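Local structure of protein-glutamate methylesterase/protein-glutamine glutaminase (Thermotoga maritima, 3SFT) at residues D83-L88 / D100-I105. The protein probably hydrolyses the methyl esters of specific methylglutamate residues of chemoreceptors and deamidates certain glutamines in bacterial chemotaxis, this chain being its catalytic domain. Residues are numbered along the deposited sequence; the frame is centred on the assembly and turned at random.
Sequences DFHLGL and DKSDKI
His85 holds CG opposite its own carbonyl carbon (chi1 -80°), which sends the imidazole along the loop 102-105. Lys101 runs nearly straight from chi2 on and bends at its last torsion (chi4 -46°), bringing NZ over Phe84. The imidazole edge meets the loop backbone: His85 NE2 donates to Asp103 O at 2.9 Å. The acceptor lies in the ring plane, but the nitrogen sits above the plane of the carbonyl. His85 ND1 accepts from the backbone N of Ala111, so both ring nitrogens are engaged and the ring's rotation is fixed. Ile105 CD1 makes an off-centre CH-pi contact, 4.3 Å from the His85 ring centroid. The Phe114 ring meets the same imidazole, the two planes about 10° apart. The backbones form the open end of the antiparallel hairpin of strands 85-91 and 94-100. His85 and Asp100 form a hydrogen-bonded pair of this hairpin, with N to O distances of 2.7 Å from His85 N to Asp100 O and 2.9 Å from Asp100 N to His85 O. Asp100 OD2 accepts from Ser102 N, an Asx turn that leads the chain off the strand, and also from Ser102 OG. Beyond it, Ile105 lies about 5 Å, side chain to side chain, from the predicted active-site Asp138. On the exposed flank, Lys101 NZ makes a cation-pi contact over one Phe84 face, 4.2 Å from the centroid. Lys101 NZ also donates to Asp83 O at 2.7 Å.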
loop_
_atom_site.group_PDB
_atom_site.type_symbol
_atom_site.label_atom_id
_atom_site.label_comp_id
_atom_site.label_asym_id
_atom_site.label_seq_id
_atom_site.Cartn_x
_atom_site.Cartn_y
_atom_site.Cartn_z
ATOM N N ASP A 83 -7.698 -6.084 -12.747
ATOM C CA ASP A 83 -7.229 -6.294 -14.119
ATOM C C ASP A 83 -5.956 -5.558 -14.543
ATOM O O ASP A 83 -5.392 -5.861 -15.597
ATOM C CB ASP A 83 -8.350 -5.988 -15.123
ATOM C CG ASP A 83 -9.553 -6.903 -14.960
ATOM O OD1 ASP A 83 -9.353 -8.138 -14.902
ATOM O OD2 ASP A 83 -10.692 -6.383 -14.899
ATOM N N PHE A 84 -5.501 -4.604 -13.735
ATOM C CA PHE A 84 -4.299 -3.832 -14.069
ATOM C C PHE A 84 -3.332 -3.700 -12.897
ATOM O O PHE A 84 -3.729 -3.789 -11.736
ATOM C CB PHE A 84 -4.664 -2.395 -14.480
ATOM C CG PHE A 84 -5.591 -2.288 -15.660
ATOM C CD1 PHE A 84 -5.090 -2.257 -16.955
ATOM C CD2 PHE A 84 -6.963 -2.134 -15.470
ATOM C CE1 PHE A 84 -5.944 -2.066 -18.049
ATOM C CE2 PHE A 84 -7.823 -1.945 -16.553
ATOM C CZ PHE A 84 -7.314 -1.910 -17.843
ATOM N N HIS A 85 -2.057 -3.503 -13.219
ATOM C CA HIS A 85 -1.031 -3.256 -12.210
ATOM C C HIS A 85 -1.108 -1.738 -12.087
ATOM O O HIS A 85 -1.267 -1.042 -13.095
ATOM C CB HIS A 85 0.359 -3.645 -12.712
ATOM C CG HIS A 85 0.641 -5.112 -12.644
ATOM N ND1 HIS A 85 0.458 -5.851 -11.498
ATOM C CD2 HIS A 85 1.107 -5.973 -13.579
ATOM C CE1 HIS A 85 0.798 -7.108 -11.728
ATOM N NE2 HIS A 85 1.194 -7.208 -12.982
ATOM N N LEU A 86 -1.078 -1.230 -10.861
ATOM C CA LEU A 86 -1.157 0.207 -10.640
ATOM C C LEU A 86 0.224 0.857 -10.598
ATOM O O LEU A 86 0.988 0.664 -9.649
ATOM C CB LEU A 86 -1.914 0.496 -9.346
ATOM C CG LEU A 86 -2.131 1.970 -9.005
ATOM C CD1 LEU A 86 -2.981 2.632 -10.083
ATOM C CD2 LEU A 86 -2.809 2.083 -7.645
ATOM N N GLY A 87 0.540 1.630 -11.632
ATOM C CA GLY A 87 1.822 2.300 -11.677
ATOM C C GLY A 87 1.736 3.738 -11.215
ATOM O O GLY A 87 0.646 4.264 -10.991
ATOM N N LEU A 88 2.900 4.341 -10.997
ATOM C CA LEU A 88 3.018 5.738 -10.599
ATOM C C LEU A 88 4.096 6.352 -11.478
ATOM O O LEU A 88 5.088 5.697 -11.798
ATOM C CB LEU A 88 3.413 5.886 -9.125
ATOM C CG LEU A 88 2.316 5.682 -8.080
ATOM C CD1 LEU A 88 2.239 4.219 -7.678
ATOM C CD2 LEU A 88 2.613 6.537 -6.865
ATOM N N ASP A 100 -1.256 -0.318 -15.873
ATOM C CA ASP A 100 -0.382 -1.147 -16.680
ATOM C C ASP A 100 -0.966 -2.552 -16.820
ATOM O O ASP A 100 -1.481 -3.117 -15.854
ATOM C CB ASP A 100 0.997 -1.184 -16.012
ATOM C CG ASP A 100 2.008 -1.986 -16.788
ATOM O OD1 ASP A 100 2.685 -1.412 -17.667
ATOM O OD2 ASP A 100 2.134 -3.189 -16.499
ATOM N N LYS A 101 -0.897 -3.114 -18.023
ATOM C CA LYS A 101 -1.439 -4.451 -18.239
ATOM C C LYS A 101 -0.397 -5.509 -18.572
ATOM O O LYS A 101 -0.654 -6.413 -19.368
ATOM C CB LYS A 101 -2.548 -4.435 -19.296
ATOM C CG LYS A 101 -3.860 -5.006 -18.767
ATOM C CD LYS A 101 -4.914 -5.145 -19.854
ATOM C CE LYS A 101 -6.319 -5.190 -19.264
ATOM N NZ LYS A 101 -6.408 -6.118 -18.108
ATOM N N SER A 102 0.774 -5.406 -17.948
ATOM C CA SER A 102 1.825 -6.389 -18.174
ATOM C C SER A 102 1.456 -7.683 -17.442
ATOM O O SER A 102 0.467 -7.725 -16.710
ATOM C CB SER A 102 3.191 -5.864 -17.714
ATOM O OG SER A 102 3.216 -5.606 -16.323
ATOM N N ASP A 103 2.257 -8.725 -17.641
ATOM C CA ASP A 103 2.017 -10.035 -17.035
ATOM C C ASP A 103 1.777 -10.037 -15.531
ATOM O O ASP A 103 2.246 -9.159 -14.815
ATOM C CB ASP A 103 3.176 -10.985 -17.352
ATOM C CG ASP A 103 3.230 -11.387 -18.815
ATOM O OD1 ASP A 103 2.276 -11.085 -19.566
ATOM O OD2 ASP A 103 4.230 -12.021 -19.212
ATOM N N LYS A 104 1.056 -11.053 -15.069
ATOM C CA LYS A 104 0.762 -11.212 -13.659
ATOM C C LYS A 104 2.062 -11.514 -12.906
ATOM O O LYS A 104 2.932 -12.220 -13.419
ATOM C CB LYS A 104 -0.258 -12.343 -13.460
ATOM C CG LYS A 104 -1.655 -12.015 -13.981
ATOM C CD LYS A 104 -2.621 -13.176 -13.780
ATOM C CE LYS A 104 -3.991 -12.815 -14.323
ATOM N NZ LYS A 104 -4.948 -13.951 -14.247
ATOM N N ILE A 105 2.230 -10.903 -11.738
ATOM C CA ILE A 105 3.399 -11.119 -10.908
ATOM C C ILE A 105 2.802 -12.006 -9.824
ATOM O O ILE A 105 2.224 -11.492 -8.861
ATOM C CB ILE A 105 3.908 -9.775 -10.356
ATOM C CG1 ILE A 105 4.376 -8.884 -11.508
ATOM C CG2 ILE A 105 5.014 -9.992 -9.341
ATOM C CD1 ILE A 105 4.700 -7.440 -11.094
#